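Local coordinates for protein PA1221 (Pseudomonas aeruginosa, PDB 4DG8) that binds adenosine monophosphate and belongs to the ANL superfamily of AMP-binding enzymes, with a phosphopantetheine attachment site predicted near its C-terminal end, at residues D60-L65 / I97-H102; S66-E71 / C125-D130; Y309-T312 / F317-C320; T342-L347 / G410-I415; C462-T465 / S471-A474. All coordinates share one frame; numbering follows the deposited sequence.

Contact 1 (D60-L65 / I97-H102)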
# COMPACT_ATOMS: atom_id res chain seq x y z
N ASP A 60 26.80 2.29 0.05
CA ASP A 60 27.85 1.29 0.30
C ASP A 60 27.29 -0.03 0.85
O ASP A 60 27.67 -1.13 0.39
CB ASP A 60 28.89 1.81 1.29
CG ASP A 60 29.77 2.92 0.72
OD1 ASP A 60 29.76 3.14 -0.52
OD2 ASP A 60 30.48 3.56 1.53
N SER A 61 26.43 0.06 1.85
CA SER A 61 25.88 -1.16 2.46
C SER A 61 25.04 -1.93 1.44
O SER A 61 25.16 -3.16 1.30
CB SER A 61 25.08 -0.82 3.72
OG SER A 61 25.89 -0.16 4.67
N ALA A 62 24.20 -1.20 0.72
CA ALA A 62 23.33 -1.79 -0.28
C ALA A 62 24.12 -2.37 -1.46
O ALA A 62 23.77 -3.40 -1.98
CB ALA A 62 22.29 -0.77 -0.77
N GLU A 63 25.19 -1.69 -1.88
CA GLU A 63 26.06 -2.23 -2.92
C GLU A 63 26.67 -3.55 -2.48
O GLU A 63 26.68 -4.52 -3.24
CB GLU A 63 27.16 -1.22 -3.32
CG GLU A 63 26.65 -0.02 -4.13
CD GLU A 63 27.77 0.87 -4.68
OE1 GLU A 63 28.81 1.05 -4.01
OE2 GLU A 63 27.61 1.37 -5.81
N GLN A 64 27.16 -3.60 -1.24
CA GLN A 64 27.73 -4.86 -0.71
C GLN A 64 26.73 -6.03 -0.67
O GLN A 64 26.99 -7.16 -1.17
CB GLN A 64 28.34 -4.62 0.67
CG GLN A 64 29.04 -5.84 1.24
CD GLN A 64 29.63 -5.59 2.60
OE1 GLN A 64 29.71 -4.44 3.06
NE2 GLN A 64 30.05 -6.66 3.27
N LEU A 65 25.56 -5.75 -0.10
CA LEU A 65 24.50 -6.75 -0.09
C LEU A 65 24.15 -7.18 -1.53
O LEU A 65 23.89 -8.35 -1.80
CB LEU A 65 23.27 -6.23 0.65
CG LEU A 65 22.07 -7.18 0.68
CD1 LEU A 65 22.51 -8.54 1.21
CD2 LEU A 65 20.95 -6.60 1.55
N ILE A 97 18.28 -5.14 -3.37
CA ILE A 97 17.43 -5.90 -4.27
C ILE A 97 17.25 -5.13 -5.57
O ILE A 97 17.51 -5.66 -6.65
CB ILE A 97 16.07 -6.27 -3.65
CG1 ILE A 97 16.26 -7.43 -2.67
CG2 ILE A 97 15.09 -6.74 -4.74
CD1 ILE A 97 15.21 -7.48 -1.54
N LEU A 98 16.85 -3.86 -5.47
CA LEU A 98 16.68 -3.07 -6.70
C LEU A 98 17.96 -2.92 -7.53
O LEU A 98 17.92 -3.02 -8.76
CB LEU A 98 16.09 -1.70 -6.38
CG LEU A 98 14.72 -1.74 -5.71
CD1 LEU A 98 14.19 -0.33 -5.64
CD2 LEU A 98 13.76 -2.66 -6.47
N LEU A 99 19.07 -2.67 -6.85
CA LEU A 99 20.39 -2.56 -7.47
C LEU A 99 20.76 -3.81 -8.26
O LEU A 99 21.52 -3.72 -9.24
CB LEU A 99 21.46 -2.35 -6.41
CG LEU A 99 21.65 -0.94 -5.82
CD1 LEU A 99 22.58 -0.96 -4.58
CD2 LEU A 99 22.20 -0.01 -6.90
N SER A 100 20.29 -4.96 -7.79
CA SER A 100 20.57 -6.24 -8.43
C SER A 100 19.68 -6.58 -9.64
O SER A 100 19.85 -7.63 -10.27
CB SER A 100 20.46 -7.36 -7.39
OG SER A 100 21.24 -7.05 -6.25
N GLY A 101 18.73 -5.70 -9.96
CA GLY A 101 17.80 -5.97 -11.04
C GLY A 101 16.67 -6.87 -10.57
O GLY A 101 15.82 -7.31 -11.34
N HIS A 102 16.65 -7.14 -9.27
CA HIS A 102 15.61 -7.99 -8.72
C HIS A 102 14.47 -7.15 -8.14
O HIS A 102 14.56 -5.93 -8.08
CB HIS A 102 16.24 -8.93 -7.69
CG HIS A 102 17.33 -9.79 -8.25
ND1 HIS A 102 17.29 -10.27 -9.54
CD2 HIS A 102 18.51 -10.20 -7.72
CE1 HIS A 102 18.39 -10.98 -9.77
NE2 HIS A 102 19.14 -10.95 -8.69

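Contact 2 (S66-E71 / C125-D130)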
# COMPACT_ATOMS: atom_id res chain seq x y z
N SER A 66 24.14 -6.21 -2.44
CA SER A 66 23.84 -6.50 -3.84
C SER A 66 24.91 -7.42 -4.41
O SER A 66 24.62 -8.24 -5.27
CB SER A 66 23.71 -5.21 -4.66
OG SER A 66 23.61 -5.51 -6.06
N ASP A 67 26.14 -7.29 -3.92
CA ASP A 67 27.20 -8.19 -4.36
C ASP A 67 26.82 -9.62 -4.00
O ASP A 67 26.94 -10.55 -4.81
CB ASP A 67 28.52 -7.83 -3.70
CG ASP A 67 29.13 -6.58 -4.27
OD1 ASP A 67 28.77 -6.22 -5.41
OD2 ASP A 67 29.98 -5.97 -3.58
N TYR A 68 26.34 -9.79 -2.77
CA TYR A 68 25.84 -11.12 -2.36
C TYR A 68 24.63 -11.63 -3.22
O TYR A 68 24.61 -12.79 -3.73
CB TYR A 68 25.51 -11.08 -0.86
CG TYR A 68 24.74 -12.28 -0.36
CD1 TYR A 68 25.39 -13.40 0.15
CD2 TYR A 68 23.35 -12.28 -0.40
CE1 TYR A 68 24.68 -14.48 0.61
CE2 TYR A 68 22.63 -13.36 0.05
CZ TYR A 68 23.29 -14.46 0.55
OH TYR A 68 22.55 -15.54 1.00
N LEU A 69 23.63 -10.77 -3.40
CA LEU A 69 22.46 -11.14 -4.18
C LEU A 69 22.84 -11.54 -5.61
O LEU A 69 22.33 -12.53 -6.15
CB LEU A 69 21.45 -9.99 -4.22
CG LEU A 69 20.92 -9.48 -2.88
CD1 LEU A 69 19.84 -8.42 -3.11
CD2 LEU A 69 20.38 -10.66 -2.06
N LEU A 70 23.72 -10.77 -6.22
CA LEU A 70 24.13 -11.06 -7.59
C LEU A 70 24.93 -12.34 -7.64
O LEU A 70 24.87 -13.07 -8.63
CB LEU A 70 24.94 -9.90 -8.17
CG LEU A 70 24.01 -8.74 -8.52
CD1 LEU A 70 24.78 -7.48 -8.89
CD2 LEU A 70 23.00 -9.14 -9.60
N GLU A 71 25.69 -12.62 -6.58
CA GLU A 71 26.41 -13.89 -6.53
C GLU A 71 25.44 -15.08 -6.58
O GLU A 71 25.69 -16.05 -7.28
CB GLU A 71 27.33 -13.99 -5.32
CG GLU A 71 27.91 -15.39 -5.17
CD GLU A 71 28.97 -15.50 -4.09
OE1 GLU A 71 28.74 -14.98 -2.97
OE2 GLU A 71 30.03 -16.11 -4.37
N CYS A 125 9.36 -16.63 -5.56
CA CYS A 125 10.28 -15.95 -4.66
C CYS A 125 11.37 -16.93 -4.28
O CYS A 125 11.10 -17.98 -3.70
CB CYS A 125 9.55 -15.50 -3.40
SG CYS A 125 10.61 -14.64 -2.20
N ARG A 126 12.61 -16.57 -4.60
CA ARG A 126 13.72 -17.52 -4.53
C ARG A 126 14.35 -17.60 -3.14
O ARG A 126 14.91 -18.62 -2.77
CB ARG A 126 14.79 -17.19 -5.57
CG ARG A 126 14.25 -16.95 -6.99
CD ARG A 126 13.77 -18.24 -7.66
NE ARG A 126 14.89 -19.13 -7.99
CZ ARG A 126 15.72 -18.95 -9.02
NH1 ARG A 126 15.55 -17.92 -9.84
NH2 ARG A 126 16.71 -19.82 -9.23
N LEU A 127 14.33 -16.49 -2.43
CA LEU A 127 15.07 -16.38 -1.18
C LEU A 127 14.43 -15.27 -0.34
O LEU A 127 13.92 -14.28 -0.88
CB LEU A 127 16.53 -16.04 -1.50
CG LEU A 127 17.45 -15.74 -0.32
CD1 LEU A 127 17.44 -16.94 0.62
CD2 LEU A 127 18.86 -15.43 -0.79
N ILE A 128 14.46 -15.43 0.98
CA ILE A 128 13.89 -14.41 1.84
C ILE A 128 14.98 -13.85 2.75
O ILE A 128 15.64 -14.60 3.48
CB ILE A 128 12.73 -14.96 2.70
CG1 ILE A 128 11.57 -15.44 1.81
CG2 ILE A 128 12.25 -13.90 3.71
CD1 ILE A 128 10.52 -16.24 2.57
N LEU A 129 15.13 -12.53 2.73
CA LEU A 129 16.15 -11.89 3.56
C LEU A 129 15.55 -11.60 4.92
O LEU A 129 14.68 -10.75 5.04
CB LEU A 129 16.60 -10.59 2.91
CG LEU A 129 17.30 -10.76 1.57
CD1 LEU A 129 17.69 -9.41 0.99
CD2 LEU A 129 18.54 -11.65 1.77
N ASP A 130 16.02 -12.29 5.95
CA ASP A 130 15.42 -12.17 7.27
C ASP A 130 16.13 -11.07 8.03
O ASP A 130 17.31 -11.19 8.33
CB ASP A 130 15.57 -13.49 8.04
CG ASP A 130 14.85 -13.47 9.39
OD1 ASP A 130 14.51 -12.38 9.88
OD2 ASP A 130 14.63 -14.55 9.97

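Contact 3 (Y309-T312 / F317-C320). With AMP (adenosine monophosphate), chain B.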
# COMPACT_ATOMS: atom_id res chain seq x y z
N TYR A 309 -5.75 9.05 -3.63
CA TYR A 309 -6.62 7.96 -4.04
C TYR A 309 -5.89 7.14 -5.09
O TYR A 309 -5.25 7.70 -5.97
CB TYR A 309 -7.92 8.48 -4.66
CG TYR A 309 -8.45 7.50 -5.69
CD1 TYR A 309 -9.22 6.41 -5.31
CD2 TYR A 309 -8.13 7.63 -7.05
CE1 TYR A 309 -9.69 5.50 -6.22
CE2 TYR A 309 -8.59 6.71 -7.98
CZ TYR A 309 -9.37 5.64 -7.55
OH TYR A 309 -9.84 4.69 -8.44
N GLY A 310 -5.96 5.82 -4.99
CA GLY A 310 -5.56 4.99 -6.11
C GLY A 310 -5.50 3.52 -5.75
O GLY A 310 -5.35 3.17 -4.57
N PRO A 311 -5.59 2.64 -6.76
CA PRO A 311 -5.38 1.23 -6.42
C PRO A 311 -3.93 0.81 -6.61
O PRO A 311 -3.13 1.52 -7.22
CB PRO A 311 -6.30 0.51 -7.41
CG PRO A 311 -6.28 1.40 -8.64
CD PRO A 311 -6.07 2.82 -8.15
N THR A 312 -3.61 -0.40 -6.17
CA THR A 312 -2.24 -0.90 -6.21
C THR A 312 -1.75 -1.14 -7.65
O THR A 312 -0.57 -0.95 -7.96
CB THR A 312 -2.12 -2.19 -5.34
OG1 THR A 312 -2.51 -1.90 -3.99
CG2 THR A 312 -0.70 -2.78 -5.37
N PHE A 317 -0.72 6.04 -5.76
CA PHE A 317 -1.72 7.06 -6.07
C PHE A 317 -2.08 7.12 -7.54
O PHE A 317 -1.25 6.92 -8.42
CB PHE A 317 -1.22 8.45 -5.65
CG PHE A 317 -1.07 8.63 -4.18
CD1 PHE A 317 -1.86 7.91 -3.29
CD2 PHE A 317 -0.15 9.56 -3.68
CE1 PHE A 317 -1.73 8.10 -1.92
CE2 PHE A 317 -0.01 9.74 -2.31
CZ PHE A 317 -0.79 9.00 -1.43
N THR A 318 -3.33 7.47 -7.79
CA THR A 318 -3.86 7.72 -9.11
C THR A 318 -4.24 9.20 -9.17
O THR A 318 -3.82 9.93 -10.06
CB THR A 318 -5.04 6.79 -9.45
OG1 THR A 318 -4.54 5.44 -9.53
CG2 THR A 318 -5.64 7.16 -10.78
N CYS A 319 -5.10 9.63 -8.24
CA CYS A 319 -5.39 11.05 -8.07
C CYS A 319 -5.01 11.55 -6.68
O CYS A 319 -5.10 10.80 -5.70
CB CYS A 319 -6.87 11.33 -8.32
SG CYS A 319 -7.49 10.77 -9.91
N CYS A 320 -4.59 12.81 -6.59
CA CYS A 320 -4.47 13.48 -5.30
C CYS A 320 -5.14 14.83 -5.34
O CYS A 320 -5.30 15.42 -6.41
CB CYS A 320 -3.01 13.67 -4.89
SG CYS A 320 -2.15 12.14 -4.60
P AMP B . -5.25 -0.43 -2.31
O1P AMP B . -5.06 -1.49 -1.24
O2P AMP B . -4.41 0.83 -2.24
O3P AMP B . -5.05 -1.13 -3.64
O5' AMP B . -6.79 -0.04 -2.39
C5' AMP B . -7.27 0.74 -3.47
C4' AMP B . -8.73 1.04 -3.32
O4' AMP B . -8.98 1.72 -2.06
C3' AMP B . -9.32 1.98 -4.36
O3' AMP B . -9.63 1.32 -5.59
C2' AMP B . -10.53 2.56 -3.65
O2' AMP B . -11.61 1.62 -3.66
C1' AMP B . -10.01 2.67 -2.21
N9 AMP B . -9.46 4.02 -1.93
C8 AMP B . -8.14 4.32 -1.90
N7 AMP B . -7.93 5.63 -1.62
C5 AMP B . -9.13 6.21 -1.47
C6 AMP B . -9.62 7.58 -1.16
N6 AMP B . -8.76 8.60 -0.96
N1 AMP B . -10.96 7.77 -1.08
C2 AMP B . -11.81 6.75 -1.28
N3 AMP B . -11.44 5.49 -1.56
C4 AMP B . -10.13 5.14 -1.67
O HOH W 1 -2.75 4.17 -7.85

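Contact 4 (T342-L347 / G410-I415). With AMP (adenosine monophosphate), chain B.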
# COMPACT_ATOMS: atom_id res chain seq x y z
N THR A 342 0.51 10.12 -14.59
CA THR A 342 -0.75 9.39 -14.71
C THR A 342 -1.78 10.22 -15.47
O THR A 342 -1.70 11.45 -15.50
CB THR A 342 -1.26 9.02 -13.32
OG1 THR A 342 -0.38 8.04 -12.77
CG2 THR A 342 -2.69 8.48 -13.37
N ALA A 343 -2.72 9.54 -16.11
CA ALA A 343 -3.91 10.21 -16.63
C ALA A 343 -5.15 9.41 -16.25
O ALA A 343 -5.06 8.22 -16.00
CB ALA A 343 -3.81 10.35 -18.16
N VAL A 344 -6.30 10.06 -16.18
CA VAL A 344 -7.54 9.33 -15.94
C VAL A 344 -8.65 9.74 -16.89
O VAL A 344 -8.68 10.86 -17.38
CB VAL A 344 -8.07 9.49 -14.48
CG1 VAL A 344 -7.07 8.94 -13.48
CG2 VAL A 344 -8.38 10.96 -14.17
N LEU A 345 -9.56 8.81 -17.17
CA LEU A 345 -10.83 9.15 -17.78
C LEU A 345 -11.91 8.59 -16.88
O LEU A 345 -11.66 7.70 -16.07
CB LEU A 345 -10.98 8.53 -19.16
CG LEU A 345 -10.09 9.06 -20.29
CD1 LEU A 345 -10.45 8.36 -21.60
CD2 LEU A 345 -10.25 10.58 -20.40
N LEU A 346 -13.11 9.12 -17.04
CA LEU A 346 -14.29 8.61 -16.38
C LEU A 346 -15.19 8.03 -17.48
O LEU A 346 -15.60 8.76 -18.38
CB LEU A 346 -14.99 9.77 -15.67
CG LEU A 346 -15.95 9.46 -14.53
CD1 LEU A 346 -15.21 8.79 -13.37
CD2 LEU A 346 -16.64 10.74 -14.09
N LEU A 347 -15.47 6.73 -17.42
CA LEU A 347 -16.21 6.04 -18.50
C LEU A 347 -17.62 5.58 -18.13
O LEU A 347 -17.84 5.01 -17.07
CB LEU A 347 -15.42 4.83 -19.00
CG LEU A 347 -14.09 5.13 -19.68
CD1 LEU A 347 -13.57 3.87 -20.35
CD2 LEU A 347 -14.24 6.25 -20.70
N GLY A 410 -13.89 20.24 -12.42
CA GLY A 410 -13.16 19.17 -13.08
C GLY A 410 -12.33 18.34 -12.12
O GLY A 410 -11.37 17.68 -12.51
N ARG A 411 -12.71 18.37 -10.84
CA ARG A 411 -12.08 17.51 -9.83
C ARG A 411 -12.93 16.25 -9.67
O ARG A 411 -14.15 16.30 -9.79
CB ARG A 411 -11.97 18.22 -8.48
CG ARG A 411 -11.31 19.57 -8.53
CD ARG A 411 -11.35 20.24 -7.16
NE ARG A 411 -12.72 20.46 -6.67
CZ ARG A 411 -13.01 21.18 -5.58
NH1 ARG A 411 -12.04 21.74 -4.87
NH2 ARG A 411 -14.27 21.33 -5.20
N LEU A 412 -12.28 15.12 -9.41
CA LEU A 412 -13.03 13.89 -9.18
C LEU A 412 -13.56 13.78 -7.75
O LEU A 412 -12.89 14.15 -6.79
CB LEU A 412 -12.21 12.65 -9.55
CG LEU A 412 -12.05 12.40 -11.06
CD1 LEU A 412 -10.97 11.35 -11.30
CD2 LEU A 412 -13.36 11.98 -11.70
N ARG A 413 -14.79 13.29 -7.65
CA ARG A 413 -15.47 13.09 -6.38
C ARG A 413 -15.81 11.60 -6.25
O ARG A 413 -16.61 11.07 -7.03
CB ARG A 413 -16.74 13.95 -6.36
CG ARG A 413 -16.46 15.40 -6.77
CD ARG A 413 -15.59 16.12 -5.72
NE ARG A 413 -16.37 16.36 -4.52
CZ ARG A 413 -17.02 17.49 -4.26
NH1 ARG A 413 -16.96 18.53 -5.09
NH2 ARG A 413 -17.73 17.58 -3.15
N PHE A 414 -15.18 10.93 -5.29
CA PHE A 414 -15.31 9.48 -5.16
C PHE A 414 -16.72 9.06 -4.70
O PHE A 414 -17.27 9.61 -3.75
CB PHE A 414 -14.26 8.94 -4.19
CG PHE A 414 -14.27 7.45 -4.06
CD1 PHE A 414 -13.45 6.66 -4.86
CD2 PHE A 414 -15.08 6.83 -3.12
CE1 PHE A 414 -13.44 5.28 -4.73
CE2 PHE A 414 -15.08 5.45 -2.98
CZ PHE A 414 -14.27 4.67 -3.79
N ILE A 415 -17.29 8.09 -5.39
CA ILE A 415 -18.62 7.61 -5.03
C ILE A 415 -18.59 6.28 -4.29
O ILE A 415 -19.07 6.18 -3.15
CB ILE A 415 -19.57 7.56 -6.24
CG1 ILE A 415 -19.81 8.98 -6.78
CG2 ILE A 415 -20.89 6.90 -5.85
CD1 ILE A 415 -20.55 9.02 -8.12
P AMP B . -5.25 -0.43 -2.31
O1P AMP B . -5.06 -1.49 -1.24
O2P AMP B . -4.41 0.83 -2.24
O3P AMP B . -5.05 -1.13 -3.64
O5' AMP B . -6.79 -0.04 -2.39
C5' AMP B . -7.27 0.74 -3.47
C4' AMP B . -8.73 1.04 -3.32
O4' AMP B . -8.98 1.72 -2.06
C3' AMP B . -9.32 1.98 -4.36
O3' AMP B . -9.63 1.32 -5.59
C2' AMP B . -10.53 2.56 -3.65
O2' AMP B . -11.61 1.62 -3.66
C1' AMP B . -10.01 2.67 -2.21
N9 AMP B . -9.46 4.02 -1.93
C8 AMP B . -8.14 4.32 -1.90
N7 AMP B . -7.93 5.63 -1.62
C5 AMP B . -9.13 6.21 -1.47
C6 AMP B . -9.62 7.58 -1.16
N6 AMP B . -8.76 8.60 -0.96
N1 AMP B . -10.96 7.77 -1.08
C2 AMP B . -11.81 6.75 -1.28
N3 AMP B . -11.44 5.49 -1.56
C4 AMP B . -10.13 5.14 -1.67

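Contact 5 (C462-T465 / S471-A474)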
# COMPACT_ATOMS: atom_id res chain seq x y z
N CYS A 462 -17.88 -12.84 12.26
CA CYS A 462 -18.51 -13.92 11.49
C CYS A 462 -19.69 -14.56 12.22
O CYS A 462 -19.51 -15.19 13.27
CB CYS A 462 -17.48 -15.00 11.15
SG CYS A 462 -18.24 -16.54 10.56
N ALA A 463 -20.88 -14.42 11.64
CA ALA A 463 -22.08 -15.09 12.16
C ALA A 463 -22.42 -16.29 11.28
O ALA A 463 -22.33 -16.21 10.06
CB ALA A 463 -23.25 -14.12 12.22
N TRP A 464 -22.80 -17.41 11.88
CA TRP A 464 -23.11 -18.58 11.07
C TRP A 464 -24.25 -19.42 11.63
O TRP A 464 -24.56 -19.35 12.82
CB TRP A 464 -21.85 -19.43 10.83
CG TRP A 464 -21.17 -19.93 12.08
CD1 TRP A 464 -20.24 -19.27 12.83
CD2 TRP A 464 -21.35 -21.21 12.69
NE1 TRP A 464 -19.83 -20.06 13.88
CE2 TRP A 464 -20.50 -21.25 13.82
CE3 TRP A 464 -22.14 -22.33 12.41
CZ2 TRP A 464 -20.43 -22.37 14.66
CZ3 TRP A 464 -22.07 -23.43 13.24
CH2 TRP A 464 -21.22 -23.44 14.35
N THR A 465 -24.87 -20.20 10.74
CA THR A 465 -25.93 -21.13 11.13
C THR A 465 -25.52 -22.52 10.71
O THR A 465 -24.87 -22.69 9.68
CB THR A 465 -27.28 -20.80 10.46
OG1 THR A 465 -27.15 -20.91 9.03
CG2 THR A 465 -27.75 -19.39 10.83
N SER A 471 -18.12 -25.19 14.41
CA SER A 471 -17.22 -24.03 14.37
C SER A 471 -16.04 -24.21 13.40
O SER A 471 -15.33 -25.22 13.46
CB SER A 471 -16.71 -23.70 15.78
OG SER A 471 -15.88 -22.54 15.77
N PRO A 472 -15.82 -23.21 12.53
CA PRO A 472 -14.83 -23.24 11.44
C PRO A 472 -13.39 -22.93 11.86
O PRO A 472 -12.76 -22.06 11.25
CB PRO A 472 -15.34 -22.14 10.50
CG PRO A 472 -15.93 -21.14 11.43
CD PRO A 472 -16.58 -21.94 12.54
N GLN A 473 -12.87 -23.65 12.85
CA GLN A 473 -11.52 -23.40 13.38
C GLN A 473 -10.41 -23.77 12.40
O GLN A 473 -9.36 -23.12 12.34
CB GLN A 473 -11.32 -24.15 14.70
CG GLN A 473 -12.23 -23.68 15.82
CD GLN A 473 -12.09 -22.19 16.06
OE1 GLN A 473 -10.97 -21.67 16.20
NE2 GLN A 473 -13.21 -21.48 16.10
N ALA A 474 -10.66 -24.83 11.63
CA ALA A 474 -9.66 -25.34 10.69
C ALA A 474 -9.44 -24.37 9.55
O ALA A 474 -8.35 -24.31 8.98
CB ALA A 474 -10.06 -26.71 10.16

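Contact 1 (D60-L65 / I97-H102)
Leu99, in the last turn of helix 88-99, extends one methyl group onto the flank of helix 55-72, where it meets Ala62 and the start of Glu63. CD1 does the touching. It lies 3.8 Å from Ala62 CB and at the same distance, 3.8 Å, from the backbone carbon C of Ala62, so the methyl rests partly on a side chain and partly on the peptide that follows it. Glu63 N is also 3.8 Å from Leu99 CD1, and Glu63 CG comes to 4.2 Å from that methyl. The glutamate itself sets off away from helix 88-99, and it is the aliphatic part of its chain that grazes the leucine. Leu99 reaches this position because its CG stands anti to its own carbonyl carbon (chi1 -79°), which carries the branch out toward the neighbouring helix. Just after Leu99 the helix ends in a Schellman motif, with Gly101 taking positive phi and the bonds Gly101 N to Leu98 O and His102 N to Ile97 O turning the chain toward strand 103-106. Val30 of helix 29-39 also packs on Leu99, while Ala62 additionally touches Leu95. With small and branched apolar groups meeting the flank of a helix, and no polar pairing between the segments, the cohesion here is that of van der Waals packing and burial of apolar surface.

Contact 2 (S66-E71 / C125-D130)
Helix 55-72 packs against a mixed beta sheet in this alpha/beta part of the AMP-binding domain, and the contact between residues 66-71 and strand 125-130 shows how a helix is seated on such a sheet. Two side chains from each partner do the work. Tyr68 starts out toward the strand, its CG anti to the backbone N (chi1 168°), and its far end arrives at Leu127, whose side chain it crosses at about a right angle. The closest pair is Tyr68 OH with Leu127 CD2, at 4.1 Å. The ring carbon Tyr68 CE2 follows at 4.4 Å from Leu127 CD2, an oblique approach of the methyl to the ring. One residue further along the helix, Leu69 leaves the backbone more to the flank, yet its tip approaches the strand, with Leu69 CD2 4.3 Å from Leu129 CD1. Leu127 and Leu129 are alternate residues of the strand, so both present their side chains to the helix. The distances are those of van der Waals packing, and all four residues are buried. Val144 of the neighbouring strand 143-145 touches Tyr68, Leu127 and Leu129. On the other flank, Leu80 of strand 79-83 meets both Leu69 and Leu127, and Ile97 of helix 88-99 reaches Leu69 and Leu129, so the contact seats helix 55-72 on the sheet, with helix 88-99 and strand 143-145 contributing to the same packing.

Contact 3 (Y309-T312 / F317-C320)
Tyr309 O draws two backbone N-H groups of the facing segment, 317-320, those of Thr318 and Cys319. Thr318 N is 2.7 Å away and lies in the carbonyl plane, whereas Cys319 N, 3.0 Å from Tyr309 O, is tilted 24° from it. In return Tyr309 N donates to Cys319 O over 2.8 Å. Two residues opposite one make this a classic beta bulge, placed where strands 304-309 and 319-322 meet at the adenosine monophosphate pocket. The Tyr309 side chain, with CG anti to the backbone N (chi1 150°), runs alongside Thr318 in the same direction, and CE2 lies 3.8 Å from Thr318 CB. The other edge of the ring turns to the nucleotide, with AMP C4 in its plane and Tyr309 CD1 3.8 Å from AMP C5. Gly310 brings its CA within 3.6 Å of Thr318 OG1. That hydroxyl is linked through a water to Pro311 O and is also hydrogen-bonded to Asn314. Beyond the proline, Thr312 OG1 donates to AMP O3P at 2.7 Å, supported by a weak bond from Thr312 N to the same oxygen. Asp402, which is hydrogen-bonded to Tyr309 OH, also binds the nucleotide.

Contact 4 (T342-L347 / G410-I415)
The Phe414 ring offers one face to the adenine of adenosine monophosphate, with AMP C2 3.6 Å above the ring plane and over its centre, and on the rim Phe414 CZ lies 3.7 Å from AMP N3. The CG of Phe414 is anti to the backbone N (chi1 -176°), which sends the ring out to the nucleotide. Two residues earlier in strand 412-416, Leu412 joins that strand to strand 342-347. Both belong to the same curled antiparallel sheet, yet they are not direct neighbours in it, since strands 361-367 and 393-406 connect them. The two strands therefore meet through side chains and not through backbone pairing. Tyr406 of strand 393-406 touches both Leu412 and Leu346, and Ile363 of strand 361-367 packs on Leu346. Around Leu412 the two branches divide the work. Val344 meets the end of Leu412 head-on, whereas Leu346 runs antiparallel alongside it. The next residue, Arg413, forms salt bridges with Asp332 and Asp407, the latter also paired with Arg411. The closest atoms of the two segments are Val344 CG2 and Leu412 CD1, at 3.9 Å, and the second branch places Leu412 CD2 4.0 Å from Leu346 CD1.

Contact 5 (C462-T465 / S471-A474)
Trp464 leaves strand 457-466 pointing toward the loop before helix 473-478, and its indole lies against Ser471 and Pro472. From CB the side chain turns so that CG sits between the backbone N and the carbonyl carbon (chi1 59°), a crowded arrangement that swings the indole over the loop. Along the five-membered ring NE1 comes first, 4.0 Å from Pro472 CD, and CE2 follows at 4.2 Å from that same CD, which approaches the indole obliquely. Further out, on the six-membered ring, CZ2 meets Ser471 CA at 3.6 Å, and the far atom CH2 reaches Ser471 N, also at 3.6 Å. These segments belong to a beta-alpha-beta unit, strand 457-466, helix 473-478 and strand 487-490, in which the loop from strand to helix ends with the two residues that pack on the tryptophan. Pro472 is at the centre of an inverse gamma turn and occupies the N-cap position of helix 473-478. Past the turn, Gln473 NE2 donates an almost straight bond to Ser471 OG (2.9 Å, 171°), the acceptor lying in the plane of the Gln473 amide. Phe438 of helix 431-439 and Cys488 of strand 487-490 also touch Pro472, while Arg490 touches Trp464.

Overall arrangement
Along the chain, contacts 1 and 2 come first and interleave, then contacts 3, 4 and 5 follow in series. Contacts 1 and 2 share helix 55-72, their centres about 9 Å apart, and meet through the probable hydrogen bond between Ser100 OG and Ser66 OG. Contacts 3 and 4, with centres about 11 Å apart, both touch adenosine monophosphate and pack on each other, linking the strand 304-309 sheet to the curled antiparallel one. Contact 5 stands apart, at least about 22 Å from the others by nearest atoms, in its own three-stranded sheet. The nucleotide pocket thus draws on two sheets, while contacts 1, 2 and 5 are packing away from it.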